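Local coordinates for Xaa-Pro dipeptidase (Lactobacillus brevis, PDB 3I7M), which is probably a manganese-dependent M24B metallopeptidase acting on Xaa-Pro bonds, represented here by its creatinase/prolidase-type N-terminal domain alone, at residues 83-86 and 87-90; 109-112 and 113-116; 115-118 and 119-123. One frame throughout, in Å; residues are numbered along the deposited sequence.

Contact 1 of 3, residues 83-86 and 87-90; sequences NPWA and MIAD
The N-cap and first turns of helix 84-94, in the creatinase/prolidase N-terminal domain, show how a helix start is closed by one side chain and carried on by the backbone. Met87 N donates to Asn83 O at 3.1 Å, and the same i to i+4 pattern continues through Ile88, Ala89 and Asp90, the last of these four, Asp90 N to Ala86 O, measuring 2.8 Å. Asn83 is the N-cap. With its CG anti to the backbone N (chi1 -177°), the amide folds over the helix end and OD1 takes up two N-H groups of the first turn. Ala86 N lies 3.1 Å from Asn83 OD1 in a straight bond that arrives from above the carbonyl plane, whereas the bond from Trp85 N is bent and weak. Pro84, at the first helical position, lays its CG over one face of the Trp85 indole, displaced to the ring's margin. Trp85 and Ile88 run side by side in the same direction, and both touch Tyr22 of strand 20-23 and Leu117 of helix 111-118. Phe57, from strand 55-59, packs against Pro84, Met87 and Ile88. At the end of the Ile88 chain, CD1 meets the six-membered part of the indole obliquely, 4.0 Å from Trp85 CE3.

Contact 2 of 3, residues 109-112 and 113-116; sequences LQVA and RMEA
Gln110 O receives two backbone donors: Met114 N, 3.1 Å away and almost in line with the carbonyl bond, and Arg113 N, whose bond at 130° is bent and weak. Beside this fork the side chains of Gln110 and Arg113 travel the same way, their amide and guanidinium planes only 16° apart. The touch is made by the aliphatic part of the arginine, Gln110 OE1 lying 3.3 Å from Arg113 CD. Arg113 runs straight out through CD to NE, and beyond it NH1 hydrogen-bonds to Arg42 O and NH2 to Glu41 O. Gln110 is the N-cap residue of helix 111-118, the helix of a beta-alpha-beta unit between strands 101-104 and 125-129. Leu109, just before the cap, sets CD1 against Arg113 CB at 3.8 Å and CD2 against Met114 CB at 4.0 Å, crossing the Met114 chain at about a right angle; both Leu109 and Met114 also reach Ile104. A leucine in place of Arg113 would probably leave the carbonyls of Glu41 and Arg42 without these donors and weaken the tie between the helix start and the segment holding them. On the exposed flank, Val111 CG1 lies alongside the extended Glu115 chain, 3.6 Å from Glu115 OE2.

Contact 3 of 3, residues 115-118 and 119-123; sequences EALA and AQFSA
Leu117 and Phe121 approach each other obliquely as the chain leaves its helix, the leucine branch CD1 resting 3.8 Å from Phe121 CE1. The same flank of the ring nears the backbone, with Phe121 CD1 3.3 Å from Leu117 O. The first torsion of Leu117 is trans (chi1 -177°), which places CD1 against the phenylalanine ring even though the bond to CB points away. Both residues are buried: Leu117 also packs on Tyr22 and Phe126 of the sheet, and Phe121 on Met20 and Pro99. The backbone here changes from helix to turn at the end of helix 111-118. Ala119 N still reaches Glu115 O in the helical i to i+4 manner, but Gln120 N bonds to Leu117 O, three residues back, and Phe121 N to Ala118 O at 3.1 Å closes a type I beta turn over Ala118 to Phe121. Both of these later donors come from above the carbonyl plane. Gln120 bends at chi2 (-71°), curling its amide back beside the last helical turn. There a water bridges the two segments, donating to Ala116 O at 2.7 Å and accepting from Gln120 NE2 at 3.0 Å. Gln120 also touches Ala86 and Ala89 of helix 84-94, and its backbone O accepts a hydrogen bond from Lys93 NZ.

From the N terminus, contact 1 comes first, turning the chain from a loop into helix 84-94. After strand 101-104, contact 2 starts helix 111-118, and contact 3 ends it before strand 125-129. None closes a long loop, since each joins consecutive residues. Contact 1 lies in series with the other two, while contacts 2 and 3 overlap at Glu115 and Ala116, so one opens where the other finishes. In space the two helices meet: the Trp85 indole lies against Ala116 and Arg113, its CD1 3.6 Å from Ala116 CB, and, beyond helix 111-118, Ala89 CB approaches Gln120 CB of the turn to 3.4 Å. Helix 84-94 thus packs against both helix 111-118 and the turn after it.

Contact 1 of 3, residues 83-86 and 87-90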
loop_
_atom_site.group_PDB
_atom_site.type_symbol
_atom_site.label_atom_id
_atom_site.label_comp_id
_atom_site.label_asym_id
_atom_site.label_seq_id
_atom_site.Cartn_x
_atom_site.Cartn_y
_atom_site.Cartn_z
ATOM N N ASN A 83 -11.217 -6.204 10.426
ATOM C CA ASN A 83 -11.223 -6.344 8.967
ATOM C C ASN A 83 -10.177 -5.383 8.354
ATOM O O ASN A 83 -10.396 -4.181 8.298
ATOM C CB ASN A 83 -12.615 -6.042 8.374
ATOM C CG ASN A 83 -12.693 -6.251 6.827
ATOM O OD1 ASN A 83 -11.714 -6.137 6.102
ATOM N ND2 ASN A 83 -13.867 -6.591 6.344
ATOM N N PRO A 84 -9.028 -5.904 7.903
ATOM C CA PRO A 84 -7.974 -5.014 7.457
ATOM C C PRO A 84 -8.351 -4.245 6.194
ATOM O O PRO A 84 -7.930 -3.139 6.002
ATOM C CB PRO A 84 -6.770 -5.938 7.248
ATOM C CG PRO A 84 -7.403 -7.279 6.888
ATOM C CD PRO A 84 -8.648 -7.334 7.781
ATOM N N TRP A 85 -9.171 -4.852 5.325
ATOM C CA TRP A 85 -9.536 -4.220 4.095
ATOM C C TRP A 85 -10.415 -2.987 4.309
ATOM O O TRP A 85 -10.222 -1.961 3.660
ATOM C CB TRP A 85 -10.189 -5.231 3.123
ATOM C CG TRP A 85 -9.338 -6.445 2.958
ATOM C CD1 TRP A 85 -9.561 -7.686 3.449
ATOM C CD2 TRP A 85 -8.025 -6.464 2.370
ATOM N NE1 TRP A 85 -8.461 -8.493 3.162
ATOM C CE2 TRP A 85 -7.537 -7.760 2.488
ATOM C CE3 TRP A 85 -7.243 -5.511 1.737
ATOM C CZ2 TRP A 85 -6.232 -8.117 1.969
ATOM C CZ3 TRP A 85 -5.996 -5.885 1.249
ATOM C CH2 TRP A 85 -5.520 -7.168 1.401
ATOM N N ALA A 86 -11.366 -3.138 5.235
ATOM C CA ALA A 86 -12.232 -2.014 5.581
ATOM C C ALA A 86 -11.436 -0.921 6.224
ATOM O O ALA A 86 -11.647 0.234 5.923
ATOM C CB ALA A 86 -13.353 -2.435 6.476
HETATM N N MSE A 87 -10.475 -1.295 7.053
HETATM C CA MSE A 87 -9.658 -0.293 7.723
HETATM C C MSE A 87 -8.721 0.431 6.771
HETATM O O MSE A 87 -8.554 1.614 6.871
HETATM C CB MSE A 87 -8.907 -0.934 8.827
HETATM C CG MSE A 87 -9.818 -1.325 9.943
HETATM SE SE MSE A 87 -8.927 -2.333 11.268
HETATM C CE MSE A 87 -7.738 -1.001 12.018
ATOM N N ILE A 88 -8.130 -0.269 5.806
ATOM C CA ILE A 88 -7.317 0.387 4.799
ATOM C C ILE A 88 -8.178 1.333 4.015
ATOM O O ILE A 88 -7.779 2.453 3.722
ATOM C CB ILE A 88 -6.700 -0.649 3.807
ATOM C CG1 ILE A 88 -5.566 -1.415 4.478
ATOM C CG2 ILE A 88 -6.156 0.035 2.533
ATOM C CD1 ILE A 88 -5.247 -2.729 3.832
ATOM N N ALA A 89 -9.361 0.864 3.634
ATOM C CA ALA A 89 -10.239 1.706 2.829
ATOM C C ALA A 89 -10.653 2.947 3.629
ATOM O O ALA A 89 -10.768 4.064 3.040
ATOM C CB ALA A 89 -11.492 0.909 2.405
ATOM N N ASP A 90 -10.916 2.790 4.939
ATOM C CA ASP A 90 -11.250 3.925 5.770
ATOM C C ASP A 90 -10.108 4.954 5.764
ATOM O O ASP A 90 -10.348 6.146 5.689
ATOM C CB ASP A 90 -11.542 3.479 7.209
ATOM C CG ASP A 90 -12.792 2.612 7.325
ATOM O OD1 ASP A 90 -13.607 2.563 6.357
ATOM O OD2 ASP A 90 -12.964 1.970 8.391
#

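Contact 2 of 3, residues 109-112 and 113-116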
loop_
_atom_site.group_PDB
_atom_site.type_symbol
_atom_site.label_atom_id
_atom_site.label_comp_id
_atom_site.label_asym_id
_atom_site.label_seq_id
_atom_site.Cartn_x
_atom_site.Cartn_y
_atom_site.Cartn_z
ATOM N N LEU A 109 0.827 -9.809 -5.791
ATOM C CA LEU A 109 -0.434 -9.702 -5.032
ATOM C C LEU A 109 -1.374 -10.818 -5.463
ATOM O O LEU A 109 -1.615 -11.007 -6.673
ATOM C CB LEU A 109 -1.043 -8.326 -5.238
ATOM C CG LEU A 109 -2.266 -8.053 -4.378
ATOM C CD1 LEU A 109 -1.950 -8.131 -2.894
ATOM C CD2 LEU A 109 -2.908 -6.725 -4.738
ATOM N N GLN A 110 -1.949 -11.514 -4.513
ATOM C CA GLN A 110 -2.893 -12.563 -4.778
ATOM C C GLN A 110 -4.247 -11.991 -5.185
ATOM O O GLN A 110 -4.654 -10.954 -4.709
ATOM C CB GLN A 110 -3.051 -13.410 -3.552
ATOM C CG GLN A 110 -1.747 -14.001 -3.065
ATOM C CD GLN A 110 -1.134 -13.208 -1.953
ATOM O OE1 GLN A 110 -1.172 -12.024 -1.895
ATOM N NE2 GLN A 110 -0.541 -13.942 -1.004
ATOM N N VAL A 111 -4.917 -12.669 -6.111
ATOM C CA VAL A 111 -6.211 -12.235 -6.641
ATOM C C VAL A 111 -7.172 -11.917 -5.494
ATOM O O VAL A 111 -7.914 -10.941 -5.554
ATOM C CB VAL A 111 -6.784 -13.232 -7.616
ATOM C CG1 VAL A 111 -8.191 -12.831 -8.030
ATOM C CG2 VAL A 111 -5.977 -13.332 -8.940
ATOM N N ALA A 112 -7.258 -12.816 -4.480
ATOM C CA ALA A 112 -8.265 -12.631 -3.440
ATOM C C ALA A 112 -8.052 -11.313 -2.709
ATOM O O ALA A 112 -9.000 -10.675 -2.213
ATOM C CB ALA A 112 -8.232 -13.769 -2.443
ATOM N N ARG A 113 -6.788 -10.889 -2.571
ATOM C CA ARG A 113 -6.484 -9.687 -1.861
ATOM C C ARG A 113 -6.820 -8.479 -2.688
ATOM O O ARG A 113 -7.340 -7.463 -2.195
ATOM C CB ARG A 113 -5.013 -9.694 -1.359
ATOM C CG ARG A 113 -4.736 -10.764 -0.396
ATOM C CD ARG A 113 -3.374 -10.767 0.159
ATOM N NE ARG A 113 -3.186 -11.965 0.952
ATOM C CZ ARG A 113 -2.733 -12.027 2.180
ATOM N NH1 ARG A 113 -2.256 -10.947 2.760
ATOM N NH2 ARG A 113 -2.705 -13.234 2.783
HETATM N N MSE A 114 -6.453 -8.477 -3.975
HETATM C CA MSE A 114 -6.916 -7.434 -4.862
HETATM C C MSE A 114 -8.410 -7.282 -4.779
HETATM O O MSE A 114 -8.894 -6.173 -4.679
HETATM C CB MSE A 114 -6.505 -7.653 -6.303
HETATM C CG MSE A 114 -7.195 -6.670 -7.270
HETATM SE SE MSE A 114 -6.792 -7.006 -9.088
HETATM C CE MSE A 114 -7.832 -8.626 -9.286
ATOM N N GLU A 115 -9.146 -8.373 -4.847
ATOM C CA GLU A 115 -10.609 -8.293 -4.823
ATOM C C GLU A 115 -11.112 -7.785 -3.501
ATOM O O GLU A 115 -12.129 -7.069 -3.460
ATOM C CB GLU A 115 -11.239 -9.662 -5.234
ATOM C CG GLU A 115 -10.969 -10.008 -6.644
ATOM C CD GLU A 115 -11.527 -11.373 -7.170
ATOM O OE1 GLU A 115 -11.963 -12.154 -6.352
ATOM O OE2 GLU A 115 -11.500 -11.514 -8.402
ATOM N N ALA A 116 -10.513 -8.211 -2.401
ATOM C CA ALA A 116 -10.984 -7.743 -1.080
ATOM C C ALA A 116 -10.801 -6.252 -0.937
ATOM O O ALA A 116 -11.626 -5.522 -0.383
ATOM C CB ALA A 116 -10.257 -8.449 0.026
#

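Contact 3 of 3, residues 115-118 and 119-123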
loop_
_atom_site.group_PDB
_atom_site.type_symbol
_atom_site.label_atom_id
_atom_site.label_comp_id
_atom_site.label_asym_id
_atom_site.label_seq_id
_atom_site.Cartn_x
_atom_site.Cartn_y
_atom_site.Cartn_z
ATOM N N GLU A 115 -9.146 -8.373 -4.847
ATOM C CA GLU A 115 -10.609 -8.293 -4.823
ATOM C C GLU A 115 -11.112 -7.785 -3.501
ATOM O O GLU A 115 -12.129 -7.069 -3.460
ATOM C CB GLU A 115 -11.239 -9.662 -5.234
ATOM C CG GLU A 115 -10.969 -10.008 -6.644
ATOM C CD GLU A 115 -11.527 -11.373 -7.170
ATOM O OE1 GLU A 115 -11.963 -12.154 -6.352
ATOM O OE2 GLU A 115 -11.500 -11.514 -8.402
ATOM N N ALA A 116 -10.513 -8.211 -2.401
ATOM C CA ALA A 116 -10.984 -7.743 -1.080
ATOM C C ALA A 116 -10.801 -6.252 -0.937
ATOM O O ALA A 116 -11.626 -5.522 -0.383
ATOM C CB ALA A 116 -10.257 -8.449 0.026
ATOM N N LEU A 117 -9.706 -5.747 -1.410
ATOM C CA LEU A 117 -9.442 -4.303 -1.457
ATOM C C LEU A 117 -10.437 -3.604 -2.349
ATOM O O LEU A 117 -11.086 -2.604 -1.948
ATOM C CB LEU A 117 -7.992 -4.040 -1.865
ATOM C CG LEU A 117 -7.504 -2.586 -1.901
ATOM C CD1 LEU A 117 -7.512 -1.940 -0.519
ATOM C CD2 LEU A 117 -6.139 -2.450 -2.560
ATOM N N ALA A 118 -10.628 -4.112 -3.584
ATOM C CA ALA A 118 -11.515 -3.479 -4.534
ATOM C C ALA A 118 -12.966 -3.387 -3.995
ATOM O O ALA A 118 -13.680 -2.418 -4.307
ATOM C CB ALA A 118 -11.476 -4.205 -5.854
ATOM N N ALA A 119 -13.400 -4.419 -3.287
ATOM C CA ALA A 119 -14.784 -4.468 -2.741
ATOM C C ALA A 119 -15.084 -3.330 -1.820
ATOM O O ALA A 119 -16.255 -3.012 -1.630
ATOM C CB ALA A 119 -15.029 -5.791 -2.046
ATOM N N GLN A 120 -14.096 -2.677 -1.270
ATOM C CA GLN A 120 -14.328 -1.605 -0.287
ATOM C C GLN A 120 -14.557 -0.254 -0.926
ATOM O O GLN A 120 -14.901 0.686 -0.214
ATOM C CB GLN A 120 -13.139 -1.555 0.651
ATOM C CG GLN A 120 -13.023 -2.787 1.463
ATOM C CD GLN A 120 -14.115 -2.947 2.548
ATOM O OE1 GLN A 120 -14.556 -1.953 3.142
ATOM N NE2 GLN A 120 -14.584 -4.155 2.743
ATOM N N PHE A 121 -14.363 -0.148 -2.240
ATOM C CA PHE A 121 -14.445 1.107 -2.995
ATOM C C PHE A 121 -15.553 1.077 -4.017
ATOM O O PHE A 121 -15.955 -0.006 -4.436
ATOM C CB PHE A 121 -13.125 1.421 -3.655
ATOM C CG PHE A 121 -11.998 1.545 -2.673
ATOM C CD1 PHE A 121 -10.966 0.631 -2.690
ATOM C CD2 PHE A 121 -11.962 2.581 -1.762
ATOM C CE1 PHE A 121 -9.949 0.733 -1.807
ATOM C CE2 PHE A 121 -10.898 2.665 -0.901
ATOM C CZ PHE A 121 -9.903 1.747 -0.956
ATOM N N SER A 122 -16.049 2.236 -4.436
ATOM C CA SER A 122 -17.269 2.187 -5.249
ATOM C C SER A 122 -17.057 1.658 -6.656
ATOM O O SER A 122 -17.822 0.817 -7.119
ATOM C CB SER A 122 -17.982 3.513 -5.288
ATOM O OG SER A 122 -17.062 4.549 -5.371
ATOM N N ALA A 123 -16.009 2.098 -7.337
ATOM C CA ALA A 123 -15.765 1.576 -8.692
ATOM C C ALA A 123 -14.325 1.806 -9.096
ATOM O O ALA A 123 -14.008 2.577 -9.984
ATOM C CB ALA A 123 -16.718 2.137 -9.738
HETATM O O HOH W 1 -13.571 -6.519 1.252
#